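Local atomic coordinates of fiber protein 2 (PDB entry 2VTW), a protein that probably attaches the virion to a host-cell receptor through this C-terminal head domain of its short fibre, a trimeric spike that protrudes from each capsid vertex. Residues M41-T46 / T195-R200; F103-N108 / N165-T170; V65-R70 / F179-N184; G145-R150 / F171-A176; N20-S25 / N120-A125. All blocks are in the same frame, centred on the assembly; numbering follows the deposited sequence.

Interaction 1: residues M41-T46 / T195-R200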
# COMPACT_ATOMS: atom_id res chain seq x y z
N MET A 41 17.34 -2.00 2.66
CA MET A 41 17.96 -1.27 3.77
C MET A 41 17.13 -1.33 5.05
O MET A 41 17.00 -0.33 5.78
CB MET A 41 18.29 0.16 3.33
CG MET A 41 19.78 0.51 3.47
SD MET A 41 20.11 2.23 3.79
CE MET A 41 21.51 2.44 2.70
N GLY A 42 16.58 -2.51 5.32
CA GLY A 42 15.83 -2.75 6.55
C GLY A 42 14.32 -2.60 6.48
O GLY A 42 13.66 -2.69 7.50
N MET A 43 13.77 -2.41 5.27
CA MET A 43 12.33 -2.38 5.02
C MET A 43 11.96 -3.55 4.13
O MET A 43 12.50 -3.71 3.04
CB MET A 43 11.90 -1.07 4.32
CG MET A 43 10.36 -0.82 4.30
SD MET A 43 9.73 -0.40 5.96
CE MET A 43 10.50 1.19 6.21
N LEU A 44 11.02 -4.36 4.60
CA LEU A 44 10.60 -5.57 3.95
C LEU A 44 9.32 -5.37 3.14
O LEU A 44 8.28 -5.01 3.69
CB LEU A 44 10.34 -6.66 5.01
CG LEU A 44 10.09 -8.09 4.52
CD1 LEU A 44 11.39 -8.68 3.80
CD2 LEU A 44 9.64 -8.93 5.69
N THR A 45 9.40 -5.64 1.84
CA THR A 45 8.22 -5.64 0.94
C THR A 45 8.01 -7.07 0.48
O THR A 45 8.93 -7.69 -0.04
CB THR A 45 8.43 -4.75 -0.30
OG1 THR A 45 8.60 -3.39 0.10
CG2 THR A 45 7.24 -4.85 -1.24
N THR A 46 6.80 -7.58 0.71
CA THR A 46 6.38 -8.92 0.43
C THR A 46 5.24 -8.91 -0.59
O THR A 46 4.18 -8.34 -0.33
CB THR A 46 5.89 -9.60 1.74
OG1 THR A 46 7.00 -9.75 2.65
CG2 THR A 46 5.22 -10.97 1.47
N THR A 195 4.08 -4.23 3.33
CA THR A 195 5.34 -3.60 3.71
C THR A 195 5.44 -3.51 5.24
O THR A 195 4.47 -3.21 5.95
CB THR A 195 5.53 -2.21 3.04
OG1 THR A 195 5.50 -2.34 1.63
CG2 THR A 195 6.87 -1.58 3.41
N CYS A 196 6.63 -3.81 5.74
CA CYS A 196 6.90 -3.69 7.17
C CYS A 196 8.41 -3.55 7.38
O CYS A 196 9.19 -3.84 6.46
CB CYS A 196 6.32 -4.86 7.98
SG CYS A 196 7.11 -6.48 7.72
N PRO A 197 8.81 -3.03 8.55
CA PRO A 197 10.19 -3.06 8.93
C PRO A 197 10.73 -4.48 9.06
O PRO A 197 10.08 -5.35 9.63
CB PRO A 197 10.19 -2.35 10.29
CG PRO A 197 8.97 -1.47 10.25
CD PRO A 197 7.98 -2.33 9.55
N ALA A 198 11.92 -4.66 8.52
CA ALA A 198 12.72 -5.86 8.67
C ALA A 198 13.54 -5.76 9.96
O ALA A 198 13.91 -4.67 10.35
CB ALA A 198 13.67 -5.99 7.47
N ALA A 199 13.84 -6.90 10.58
CA ALA A 199 14.75 -6.99 11.74
C ALA A 199 16.12 -6.38 11.46
O ALA A 199 16.72 -5.80 12.34
CB ALA A 199 14.92 -8.44 12.19
N ARG A 200 16.60 -6.47 10.24
CA ARG A 200 17.93 -5.93 9.92
C ARG A 200 18.05 -5.63 8.44
O ARG A 200 17.28 -6.16 7.65
CB ARG A 200 19.01 -6.96 10.32
CG ARG A 200 18.82 -8.32 9.66
CD ARG A 200 19.68 -9.38 10.25
NE ARG A 200 19.34 -9.66 11.64
CZ ARG A 200 18.31 -10.38 12.06
NH1 ARG A 200 17.46 -10.97 11.23
NH2 ARG A 200 18.13 -10.55 13.35
O HOH W 1 7.01 -1.10 -0.25
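The antiparallel pairing of strand 43-53 with the end of strand 185-197 joins Leu-44 to Cys-196 where the sheet packs on the second subunit. Leu-44 N donates to Cys-196 O (2.7 Å), with the donor almost in line with the C=O bond, and Cys-196 N returns a bond to Leu-44 O (2.9 Å) within the carbonyl plane. One step on, Ala-198 N reaches Gly-42 O at 2.8 Å, but from 44° above that carbonyl plane, as the strands give way to loop. The backbone turns at Gly-42 with positive phi (95°) before its strand begins.

The side chain of Met-43 folds back over the partner strand. Its chi2 and chi3 are both bent, near 70°, which lays SD 3.5 Å from Cys-196 O while CG meets Thr-195 CG2 at 3.7 Å. On the face carrying both threonines, Thr-45 OG1 and Thr-195 OG1 stand 3.6 Å apart and share one bridging water. Leu-44 and Cys-196 turn to the other face, CD2 against SG at 4.1 Å, beside Ile-167 and Pro-105. Met-43 and Thr-195 also pack on Ser-47 and Val-193 of the second subunit, as befits an antiparallel strand pair inside the sheet of a trimeric head.

Interaction 2: residues F103-N108 / N165-T170; sequences FEPARN and NLIAFT
Van der Waals packing between Pro-105 and the start of strand 163-173 forms the apolar half of this contact. The proline ring sits against the backbone of Asn-165, with CG 3.4 Å from Asn-165 O, and the same CG touches Ile-167 CG1 at 4.2 Å. Ile-167 carries that branch anti to its carbonyl carbon (chi1 -42°), which brings CG1 up to the ring although its CB does not point there. Beyond the proline, the Asn-165 amide lies alongside the loop backbone, ND2 approaching Arg-107 CA at 3.4 Å.

No direct hydrogen bond joins the two segments; water carries the polar half. One water donates to Glu-104 OE2 and accepts from Asn-165 N. A second accepts from Asn-165 ND2 (2.7 Å) and spends both its protons on Glu-104 OE2 and Pro-105 O, so the carboxylate oxygen is gripped by two waters. A third links the other end of the amide, donating to Asn-165 OD1 (2.7 Å) and accepting from Asn-108 N. These directions support the orientation of the Asn-165 amide and should restrain its rotation.

The charged contribution comes from beyond the pair: Glu-104 OE1 makes a salt bridge with Arg-200 NH1, which would be expected to hold the carboxylate in its ionised form. Backbone bonds from Glu-104 to Ala-199 and from Ala-106 to Pro-197 tie the loop further, while Arg-107 packs on Ile-12 of the second subunit. Water bridges and proline packing thus hold loop 103-108 on strand 163-173 of the beta-sandwich head, close to the trimer interface.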
# COMPACT_ATOMS: atom_id res chain seq x y z
N PHE A 103 15.15 -11.60 5.63
CA PHE A 103 13.72 -11.52 5.37
C PHE A 103 12.85 -11.71 6.60
O PHE A 103 11.63 -11.80 6.51
CB PHE A 103 13.36 -12.46 4.21
CG PHE A 103 14.19 -12.20 3.04
CD1 PHE A 103 13.91 -11.13 2.19
CD2 PHE A 103 15.37 -12.92 2.85
CE1 PHE A 103 14.74 -10.84 1.13
CE2 PHE A 103 16.21 -12.61 1.79
CZ PHE A 103 15.90 -11.57 0.93
N GLU A 104 13.51 -11.73 7.77
CA GLU A 104 12.81 -11.76 9.03
C GLU A 104 12.24 -10.37 9.29
O GLU A 104 12.96 -9.39 9.24
CB GLU A 104 13.77 -12.10 10.16
CG GLU A 104 13.10 -12.29 11.51
CD GLU A 104 14.10 -12.41 12.67
OE1 GLU A 104 15.32 -12.60 12.41
OE2 GLU A 104 13.63 -12.34 13.84
N PRO A 105 10.93 -10.31 9.58
CA PRO A 105 10.34 -9.03 9.95
C PRO A 105 10.73 -8.62 11.36
O PRO A 105 10.93 -9.49 12.23
CB PRO A 105 8.86 -9.32 9.86
CG PRO A 105 8.76 -10.80 10.22
CD PRO A 105 9.94 -11.40 9.57
N ALA A 106 10.85 -7.32 11.60
CA ALA A 106 11.13 -6.82 12.94
C ALA A 106 10.05 -7.21 13.91
O ALA A 106 8.90 -7.45 13.54
CB ALA A 106 11.35 -5.26 12.93
N ARG A 107 10.40 -7.29 15.19
CA ARG A 107 9.44 -7.52 16.25
C ARG A 107 8.38 -6.45 16.09
O ARG A 107 8.71 -5.31 15.85
CB ARG A 107 10.13 -7.34 17.62
CG ARG A 107 9.34 -7.79 18.88
CD ARG A 107 9.91 -7.12 20.21
NE ARG A 107 8.98 -6.09 20.74
CZ ARG A 107 9.30 -4.84 21.09
NH1 ARG A 107 10.54 -4.38 21.02
NH2 ARG A 107 8.35 -4.04 21.54
N ASN A 108 7.13 -6.85 16.25
CA ASN A 108 5.98 -5.95 16.17
C ASN A 108 5.70 -5.31 17.54
O ASN A 108 5.19 -5.96 18.46
CB ASN A 108 4.77 -6.74 15.66
CG ASN A 108 3.58 -5.86 15.37
OD1 ASN A 108 3.64 -4.64 15.58
ND2 ASN A 108 2.51 -6.45 14.87
N ASN A 165 9.30 -14.35 14.87
CA ASN A 165 8.44 -13.34 14.22
C ASN A 165 8.20 -13.67 12.74
O ASN A 165 9.13 -13.72 11.94
CB ASN A 165 9.02 -11.95 14.38
CG ASN A 165 9.12 -11.51 15.84
OD1 ASN A 165 8.23 -11.75 16.67
ND2 ASN A 165 10.21 -10.88 16.16
N LEU A 166 6.94 -13.95 12.43
CA LEU A 166 6.46 -14.26 11.08
C LEU A 166 5.35 -13.26 10.69
O LEU A 166 4.83 -12.55 11.56
CB LEU A 166 5.88 -15.68 11.03
CG LEU A 166 6.88 -16.87 10.89
CD1 LEU A 166 7.80 -16.99 12.12
CD2 LEU A 166 6.08 -18.15 10.64
N ILE A 167 4.97 -13.25 9.40
CA ILE A 167 3.82 -12.48 8.92
C ILE A 167 2.58 -13.37 8.69
O ILE A 167 2.63 -14.26 7.86
CB ILE A 167 4.14 -11.70 7.58
CG1 ILE A 167 5.53 -11.05 7.62
CG2 ILE A 167 2.99 -10.65 7.30
CD1 ILE A 167 6.10 -10.64 6.29
N ALA A 168 1.50 -13.11 9.41
CA ALA A 168 0.22 -13.77 9.18
C ALA A 168 -0.62 -12.95 8.19
O ALA A 168 -0.78 -11.73 8.37
CB ALA A 168 -0.54 -13.95 10.49
N PHE A 169 -1.10 -13.61 7.13
CA PHE A 169 -2.03 -13.04 6.15
C PHE A 169 -3.34 -13.77 6.32
O PHE A 169 -3.39 -14.97 6.06
CB PHE A 169 -1.56 -13.29 4.73
CG PHE A 169 -0.35 -12.49 4.32
CD1 PHE A 169 -0.47 -11.44 3.44
CD2 PHE A 169 0.91 -12.85 4.76
CE1 PHE A 169 0.64 -10.73 3.03
CE2 PHE A 169 2.04 -12.12 4.35
CZ PHE A 169 1.91 -11.07 3.50
N THR A 170 -4.39 -13.10 6.77
CA THR A 170 -5.70 -13.73 6.86
C THR A 170 -6.61 -13.18 5.77
O THR A 170 -6.89 -11.97 5.72
CB THR A 170 -6.34 -13.66 8.25
OG1 THR A 170 -5.49 -14.29 9.23
CG2 THR A 170 -7.69 -14.38 8.27
O HOH W 2 12.21 -13.80 15.34
O HOH W 3 12.19 -10.37 14.47
O HOH W 4 6.48 -9.66 16.69

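Interaction 3: residues V65-R70 / F179-N184; sequences VNENAR and FNPTVN
Phe-179 packs against Ala-69 at one end of the beta-sandwich head, where a loop folded into a type I turn and an Asx turn meets the end of the short helix 64-67. The carbonyl oxygen of Ala-69 lies in the plane of the phenylalanine ring at its edge, 3.3 Å from CD2, and Ala-69 CB touches the same carbon. Phe-179 CB rests 3.6 Å from Asn-66 O, and Phe-179 O accepts a fairly straight CA-H...O contact from Glu-67 CA (3.4 Å, 164° at the hydrogen). The chain of Glu-67, extended beyond CG, crosses Pro-181 at about a right angle, with CG 3.6 Å from the proline CD. Its OE2 is engaged by the backbone N of Gly-63.

One water binds the backbones together, donating to Glu-67 O (2.6 Å) and Ala-69 O and accepting from Phe-179 N. Around this shell, Phe-29 meets the Phe-179 ring edge-to-face. On the loop side, the type I turn runs from Asn-180 to Val-183 and sets the course of the chain. In the Asx turn, Asn-180 OD1 accepts from Thr-182 N at 2.9 Å in the carbonyl plane and from Thr-182 OG1 at 2.6 Å, tilted 30° from that plane.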
# COMPACT_ATOMS: atom_id res chain seq x y z
N VAL A 65 -20.70 -25.48 10.53
CA VAL A 65 -19.54 -24.74 11.05
C VAL A 65 -18.29 -24.88 10.16
O VAL A 65 -17.50 -23.93 10.08
CB VAL A 65 -19.20 -25.14 12.53
CG1 VAL A 65 -18.56 -26.54 12.61
CG2 VAL A 65 -18.29 -24.07 13.18
N ASN A 66 -18.12 -26.01 9.49
CA ASN A 66 -16.95 -26.23 8.62
C ASN A 66 -17.09 -25.67 7.20
O ASN A 66 -16.12 -25.14 6.64
CB ASN A 66 -16.64 -27.72 8.52
CG ASN A 66 -16.18 -28.29 9.83
OD1 ASN A 66 -15.04 -28.06 10.25
ND2 ASN A 66 -17.06 -29.04 10.48
N GLU A 67 -18.29 -25.81 6.63
CA GLU A 67 -18.58 -25.39 5.25
C GLU A 67 -18.77 -23.88 5.11
O GLU A 67 -18.57 -23.33 4.03
CB GLU A 67 -19.87 -26.07 4.75
CG GLU A 67 -19.83 -27.59 4.68
CD GLU A 67 -21.23 -28.21 4.56
OE1 GLU A 67 -22.17 -27.53 4.06
OE2 GLU A 67 -21.39 -29.38 4.97
N ASN A 68 -19.18 -23.23 6.20
CA ASN A 68 -19.49 -21.80 6.19
C ASN A 68 -18.34 -20.89 6.62
O ASN A 68 -18.56 -19.69 6.83
CB ASN A 68 -20.70 -21.53 7.10
CG ASN A 68 -21.99 -22.17 6.59
OD1 ASN A 68 -22.04 -22.72 5.48
ND2 ASN A 68 -23.05 -22.10 7.41
N ALA A 69 -17.14 -21.45 6.76
CA ALA A 69 -15.95 -20.67 7.13
C ALA A 69 -15.61 -19.76 5.94
O ALA A 69 -15.60 -20.21 4.80
CB ALA A 69 -14.78 -21.60 7.46
N ARG A 70 -15.39 -18.47 6.22
CA ARG A 70 -15.01 -17.50 5.18
C ARG A 70 -13.53 -17.06 5.23
O ARG A 70 -13.01 -16.54 4.23
CB ARG A 70 -15.95 -16.29 5.25
CG ARG A 70 -17.38 -16.63 4.82
CD ARG A 70 -18.31 -15.44 4.80
NE ARG A 70 -18.57 -14.85 6.12
CZ ARG A 70 -18.12 -13.67 6.56
NH1 ARG A 70 -17.31 -12.89 5.83
NH2 ARG A 70 -18.46 -13.26 7.78
N PHE A 179 -14.93 -23.74 1.22
CA PHE A 179 -14.86 -24.88 2.15
C PHE A 179 -16.15 -25.72 2.20
O PHE A 179 -16.29 -26.60 3.04
CB PHE A 179 -14.47 -24.35 3.54
CG PHE A 179 -13.19 -23.57 3.52
CD1 PHE A 179 -12.00 -24.21 3.17
CD2 PHE A 179 -13.18 -22.20 3.76
CE1 PHE A 179 -10.83 -23.51 3.09
CE2 PHE A 179 -12.00 -21.49 3.69
CZ PHE A 179 -10.82 -22.14 3.35
N ASN A 180 -17.07 -25.44 1.28
CA ASN A 180 -18.28 -26.22 1.09
C ASN A 180 -18.00 -27.27 0.01
O ASN A 180 -17.73 -26.91 -1.14
CB ASN A 180 -19.46 -25.32 0.73
CG ASN A 180 -20.75 -26.09 0.52
OD1 ASN A 180 -20.79 -27.04 -0.25
ND2 ASN A 180 -21.82 -25.67 1.20
N PRO A 181 -18.07 -28.57 0.38
CA PRO A 181 -17.65 -29.66 -0.53
C PRO A 181 -18.51 -29.82 -1.80
O PRO A 181 -18.08 -30.50 -2.75
CB PRO A 181 -17.73 -30.93 0.34
CG PRO A 181 -18.66 -30.58 1.47
CD PRO A 181 -18.55 -29.08 1.68
N THR A 182 -19.68 -29.19 -1.84
CA THR A 182 -20.53 -29.25 -3.04
C THR A 182 -20.16 -28.17 -4.07
O THR A 182 -20.58 -28.25 -5.23
CB THR A 182 -22.02 -29.19 -2.68
OG1 THR A 182 -22.36 -27.89 -2.18
CG2 THR A 182 -22.34 -30.23 -1.61
N VAL A 183 -19.35 -27.19 -3.65
CA VAL A 183 -18.89 -26.09 -4.52
C VAL A 183 -17.52 -26.39 -5.09
O VAL A 183 -16.63 -26.76 -4.35
CB VAL A 183 -18.80 -24.77 -3.75
CG1 VAL A 183 -18.14 -23.68 -4.62
CG2 VAL A 183 -20.18 -24.34 -3.29
N ASN A 184 -17.36 -26.22 -6.39
CA ASN A 184 -16.12 -26.59 -7.06
C ASN A 184 -15.56 -25.49 -7.95
O ASN A 184 -16.28 -24.59 -8.38
CB ASN A 184 -16.35 -27.86 -7.89
CG ASN A 184 -16.44 -29.11 -7.02
OD1 ASN A 184 -17.51 -29.71 -6.89
ND2 ASN A 184 -15.31 -29.49 -6.41
O HOH W 5 -16.86 -21.75 2.77

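Interaction 4: residues G145-R150 / F171-A176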
# COMPACT_ATOMS: atom_id res chain seq x y z
N GLY A 145 -16.75 -13.93 -3.62
CA GLY A 145 -16.85 -12.47 -3.62
C GLY A 145 -15.46 -11.84 -3.49
O GLY A 145 -14.45 -12.47 -3.77
N SER A 146 -15.41 -10.57 -3.09
CA SER A 146 -14.14 -9.89 -2.78
C SER A 146 -13.56 -10.45 -1.47
O SER A 146 -14.27 -10.99 -0.63
CB SER A 146 -14.32 -8.37 -2.67
OG SER A 146 -14.41 -7.80 -3.97
N ILE A 147 -12.25 -10.30 -1.32
CA ILE A 147 -11.48 -10.84 -0.20
C ILE A 147 -10.63 -9.70 0.35
O ILE A 147 -9.83 -9.12 -0.37
CB ILE A 147 -10.55 -12.02 -0.65
CG1 ILE A 147 -11.35 -13.22 -1.17
CG2 ILE A 147 -9.66 -12.46 0.49
CD1 ILE A 147 -10.49 -14.33 -1.82
N ASP A 148 -10.83 -9.35 1.61
CA ASP A 148 -9.93 -8.44 2.29
C ASP A 148 -8.85 -9.28 2.94
O ASP A 148 -9.13 -10.41 3.39
CB ASP A 148 -10.67 -7.69 3.37
CG ASP A 148 -11.70 -6.72 2.82
OD1 ASP A 148 -11.47 -6.18 1.71
OD2 ASP A 148 -12.69 -6.48 3.52
N VAL A 149 -7.62 -8.76 2.98
CA VAL A 149 -6.52 -9.42 3.66
C VAL A 149 -5.99 -8.56 4.82
O VAL A 149 -5.55 -7.41 4.60
CB VAL A 149 -5.38 -9.73 2.68
CG1 VAL A 149 -4.35 -10.65 3.35
CG2 VAL A 149 -5.93 -10.37 1.38
N ARG A 150 -6.07 -9.09 6.04
CA ARG A 150 -5.40 -8.52 7.21
C ARG A 150 -3.96 -9.02 7.30
O ARG A 150 -3.71 -10.21 7.20
CB ARG A 150 -6.16 -8.86 8.48
CG ARG A 150 -5.61 -8.17 9.75
CD ARG A 150 -5.99 -6.73 9.79
NE ARG A 150 -7.43 -6.55 9.92
CZ ARG A 150 -8.04 -5.37 10.02
NH1 ARG A 150 -7.35 -4.25 9.97
NH2 ARG A 150 -9.36 -5.33 10.17
N PHE A 171 -7.04 -14.09 4.89
CA PHE A 171 -7.89 -13.79 3.75
C PHE A 171 -9.32 -13.89 4.18
O PHE A 171 -9.76 -14.95 4.63
CB PHE A 171 -7.59 -14.75 2.61
CG PHE A 171 -6.19 -14.61 2.07
CD1 PHE A 171 -5.96 -13.98 0.87
CD2 PHE A 171 -5.09 -15.11 2.77
CE1 PHE A 171 -4.67 -13.82 0.37
CE2 PHE A 171 -3.79 -14.96 2.28
CZ PHE A 171 -3.58 -14.33 1.08
N GLN A 172 -10.06 -12.80 4.07
CA GLN A 172 -11.41 -12.71 4.58
C GLN A 172 -12.40 -12.60 3.41
O GLN A 172 -12.61 -11.50 2.86
CB GLN A 172 -11.51 -11.52 5.52
CG GLN A 172 -10.33 -11.47 6.53
CD GLN A 172 -10.46 -10.39 7.57
OE1 GLN A 172 -9.85 -10.49 8.64
NE2 GLN A 172 -11.26 -9.37 7.28
N CYS A 173 -12.96 -13.75 3.03
CA CYS A 173 -13.93 -13.85 1.91
C CYS A 173 -15.27 -13.23 2.27
O CYS A 173 -15.78 -13.42 3.39
CB CYS A 173 -14.17 -15.31 1.53
SG CYS A 173 -12.77 -16.18 0.84
N ALA A 174 -15.85 -12.50 1.32
CA ALA A 174 -17.18 -11.88 1.53
C ALA A 174 -18.29 -12.93 1.62
O ALA A 174 -19.26 -12.74 2.37
CB ALA A 174 -17.49 -10.86 0.43
N SER A 175 -18.11 -14.04 0.87
CA SER A 175 -19.09 -15.14 0.76
C SER A 175 -18.48 -16.49 1.07
O SER A 175 -17.33 -16.76 0.72
CB SER A 175 -19.66 -15.22 -0.66
OG SER A 175 -20.43 -14.07 -0.95
N ALA A 176 -19.29 -17.35 1.67
CA ALA A 176 -18.92 -18.75 1.93
C ALA A 176 -18.86 -19.55 0.62
O ALA A 176 -19.60 -19.26 -0.33
CB ALA A 176 -19.89 -19.39 2.95
O HOH W 6 -13.70 -8.63 5.55
O HOH W 7 -8.99 -8.99 10.80
O HOH W 8 -11.37 -7.37 9.51
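Gly-145 opens the contact, its CA 4.4 Å from Ala-174 CB. At phi 69° it makes the turn into strand 147-157, and its approach to the Ala-174 methyl is made with no side chain in between. Ser-146 uses its backbone: its O accepts from Ala-174 N at 2.9 Å, and the Ala-174 methyl packs against the same oxygen.

Ile-147 faces the interior opposite Cys-173. Its CG1 meets Cys-173 SG at 3.8 Å, while CG2, on the other branch, lies at the edge of the Phe-171 ring and close to Phe-171 CB. The paired backbones then bond twice between Asp-148 and Gln-172, the shorter bond running from Gln-172 N to Asp-148 O (2.7 Å). The Asp-148 carboxylate shares a water with Gln-172 NE2 through OD2, and its OD1 binds Ser-133.

Val-149 returns to the interior face. With CG1 anti to the backbone N (chi1 -170°), this methyl stands over the centre of the Phe-171 ring, a CH-pi contact of 4.2 Å between CG1 and the ring centroid, 5° off the normal; CG2 touches CD1 at 3.6 Å. Phe-72 stacks with the same ring, and Ile-189, Val-192, Leu-48 and Val-50 pack around it.

Arg-150 bends at chi2 and chi3 toward the extended Gln-172 side chain. One water joins its NH2 to Gln-172 NE2, NH1 is held by Gly-129 O, and the side chain also packs on Tyr-134 of the second subunit. Apolar residues inward and water-bridged polar side chains on the other face are characteristic of an antiparallel hairpin in a beta-sandwich.

Interaction 5: residues N20-S25 / N120-A125; sequences NFVSSS and NIPYYA
Tyr-123 packs on the end of strand 4-23, its ring covered on one face by Ser-24 in the turn after that strand. From CB outward, the side chain first meets Val-22, whose CG1 is 3.7 Å from Tyr-123 CB, and Ser-23, whose O is 3.4 Å from the same atom. CG sits anti to the backbone N (chi1 174°), which swings the ring along the serine turn. On one edge, CD1 has Val-22 O near the ring plane at 3.6 Å, and Ser-23 O approaches it obliquely. The ring centre then receives Ser-24 CA, 3.4 Å from the centroid and 4° off the normal, a close CH-pi contact. At the far end CZ and OH lie beside Ser-24 CB. Ala-125 N approaches the opposite face toward its rim.

The Val-22 and Pro-122 side chains cross at about a right angle, Val-22 CG1 4.1 Å from Pro-122 CG. An ST turn shapes the serine turn, Ser-25 N donating to Ser-23 OG (3.0 Å), and Asn-26 OD1 binds Tyr-123 N. Tyr-71 and Thr-73 of strand 71-76 also pack on Tyr-123. With no hydrogen bond between the two segments, adhesion rests on dispersion and the weakly polar Ser-24 CA-H, and the ring is probably positioned mainly by shape.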
# COMPACT_ATOMS: atom_id res chain seq x y z
N ASN A 20 0.46 -25.17 3.24
CA ASN A 20 -0.45 -25.67 4.27
C ASN A 20 -1.19 -24.49 4.89
O ASN A 20 -0.65 -23.80 5.76
CB ASN A 20 0.30 -26.42 5.39
CG ASN A 20 1.00 -27.66 4.91
OD1 ASN A 20 0.52 -28.36 4.01
ND2 ASN A 20 2.14 -27.97 5.51
N PHE A 21 -2.42 -24.26 4.44
CA PHE A 21 -3.20 -23.13 4.90
C PHE A 21 -4.31 -23.66 5.79
O PHE A 21 -4.65 -24.84 5.73
CB PHE A 21 -3.75 -22.35 3.69
CG PHE A 21 -2.69 -22.01 2.64
CD1 PHE A 21 -1.38 -21.76 3.00
CD2 PHE A 21 -3.02 -21.91 1.30
CE1 PHE A 21 -0.40 -21.47 2.06
CE2 PHE A 21 -2.06 -21.60 0.34
CZ PHE A 21 -0.74 -21.37 0.73
N VAL A 22 -4.88 -22.81 6.62
CA VAL A 22 -5.90 -23.26 7.53
C VAL A 22 -7.11 -22.33 7.54
O VAL A 22 -6.95 -21.11 7.57
CB VAL A 22 -5.34 -23.38 8.97
CG1 VAL A 22 -6.36 -24.02 9.89
CG2 VAL A 22 -4.04 -24.16 8.96
N SER A 23 -8.31 -22.93 7.54
CA SER A 23 -9.57 -22.21 7.55
C SER A 23 -9.92 -21.77 8.97
O SER A 23 -9.43 -22.35 9.94
CB SER A 23 -10.70 -23.10 7.01
OG SER A 23 -11.41 -23.75 8.08
N SER A 24 -10.80 -20.79 9.09
CA SER A 24 -11.21 -20.28 10.41
C SER A 24 -11.92 -21.32 11.29
O SER A 24 -12.15 -21.07 12.48
CB SER A 24 -12.08 -19.03 10.28
OG SER A 24 -13.22 -19.27 9.48
N SER A 25 -12.27 -22.47 10.70
CA SER A 25 -12.88 -23.59 11.45
C SER A 25 -11.87 -24.68 11.82
O SER A 25 -12.25 -25.76 12.28
CB SER A 25 -14.06 -24.18 10.67
OG SER A 25 -15.19 -23.35 10.85
N ASN A 120 -1.73 -26.94 19.49
CA ASN A 120 -2.35 -27.55 18.29
C ASN A 120 -3.80 -27.07 17.96
O ASN A 120 -4.72 -27.89 17.76
CB ASN A 120 -2.24 -29.09 18.36
CG ASN A 120 -0.79 -29.59 18.15
OD1 ASN A 120 -0.04 -29.82 19.12
ND2 ASN A 120 -0.39 -29.77 16.88
N ILE A 121 -3.98 -25.75 17.97
CA ILE A 121 -5.08 -25.07 17.29
C ILE A 121 -4.37 -24.49 16.07
O ILE A 121 -3.54 -23.60 16.20
CB ILE A 121 -5.69 -23.95 18.18
CG1 ILE A 121 -6.04 -24.49 19.58
CG2 ILE A 121 -6.93 -23.30 17.53
CD1 ILE A 121 -6.38 -23.39 20.61
N PRO A 122 -4.60 -25.07 14.87
CA PRO A 122 -3.76 -24.66 13.75
C PRO A 122 -4.17 -23.34 13.06
O PRO A 122 -3.40 -22.84 12.25
CB PRO A 122 -3.90 -25.84 12.77
CG PRO A 122 -5.25 -26.35 13.03
CD PRO A 122 -5.57 -26.10 14.48
N TYR A 123 -5.36 -22.81 13.36
CA TYR A 123 -5.79 -21.52 12.82
C TYR A 123 -5.49 -20.33 13.75
O TYR A 123 -5.93 -20.28 14.91
CB TYR A 123 -7.28 -21.52 12.48
CG TYR A 123 -7.83 -20.18 12.04
CD1 TYR A 123 -7.56 -19.68 10.77
CD2 TYR A 123 -8.63 -19.42 12.89
CE1 TYR A 123 -8.09 -18.44 10.34
CE2 TYR A 123 -9.16 -18.18 12.48
CZ TYR A 123 -8.87 -17.70 11.21
OH TYR A 123 -9.39 -16.50 10.83
N TYR A 124 -4.76 -19.36 13.19
CA TYR A 124 -4.57 -18.07 13.84
C TYR A 124 -5.22 -16.97 12.97
O TYR A 124 -4.92 -16.87 11.77
CB TYR A 124 -3.08 -17.81 14.01
CG TYR A 124 -2.78 -16.50 14.70
CD1 TYR A 124 -2.83 -16.39 16.09
CD2 TYR A 124 -2.43 -15.36 13.97
CE1 TYR A 124 -2.56 -15.21 16.72
CE2 TYR A 124 -2.16 -14.16 14.62
CZ TYR A 124 -2.23 -14.10 15.99
OH TYR A 124 -1.96 -12.94 16.65
N ALA A 125 -6.08 -16.15 13.58
CA ALA A 125 -6.72 -14.98 12.93
C ALA A 125 -5.82 -13.75 13.03
O ALA A 125 -5.70 -13.16 14.11
CB ALA A 125 -8.07 -14.68 13.59

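Overall arrangement
From the N terminus, strand 4-23 first reaches 20-25, which interaction 5 joins to the loop at 120-125. Residues 41-46 follow and meet 195-200 near the C terminus, so interaction 1 closes a loop that encloses interactions 2, 3 and 4. Interaction 3, joining 65-70 to 179-184, contains interactions 2 and 4. Interactions 2 and 4 cross each other and share strand 163-173, tying loop 103-108 to one end and strand 147-157 to the other. Interaction 5 crosses interactions 1, 2 and 3, touching interaction 2 where Thr-170 meets Tyr-123 and Tyr-124, and precedes interaction 4 in series. Interactions 1 and 3 lie on opposite sides of the chain centre, their centres about 36 Å apart.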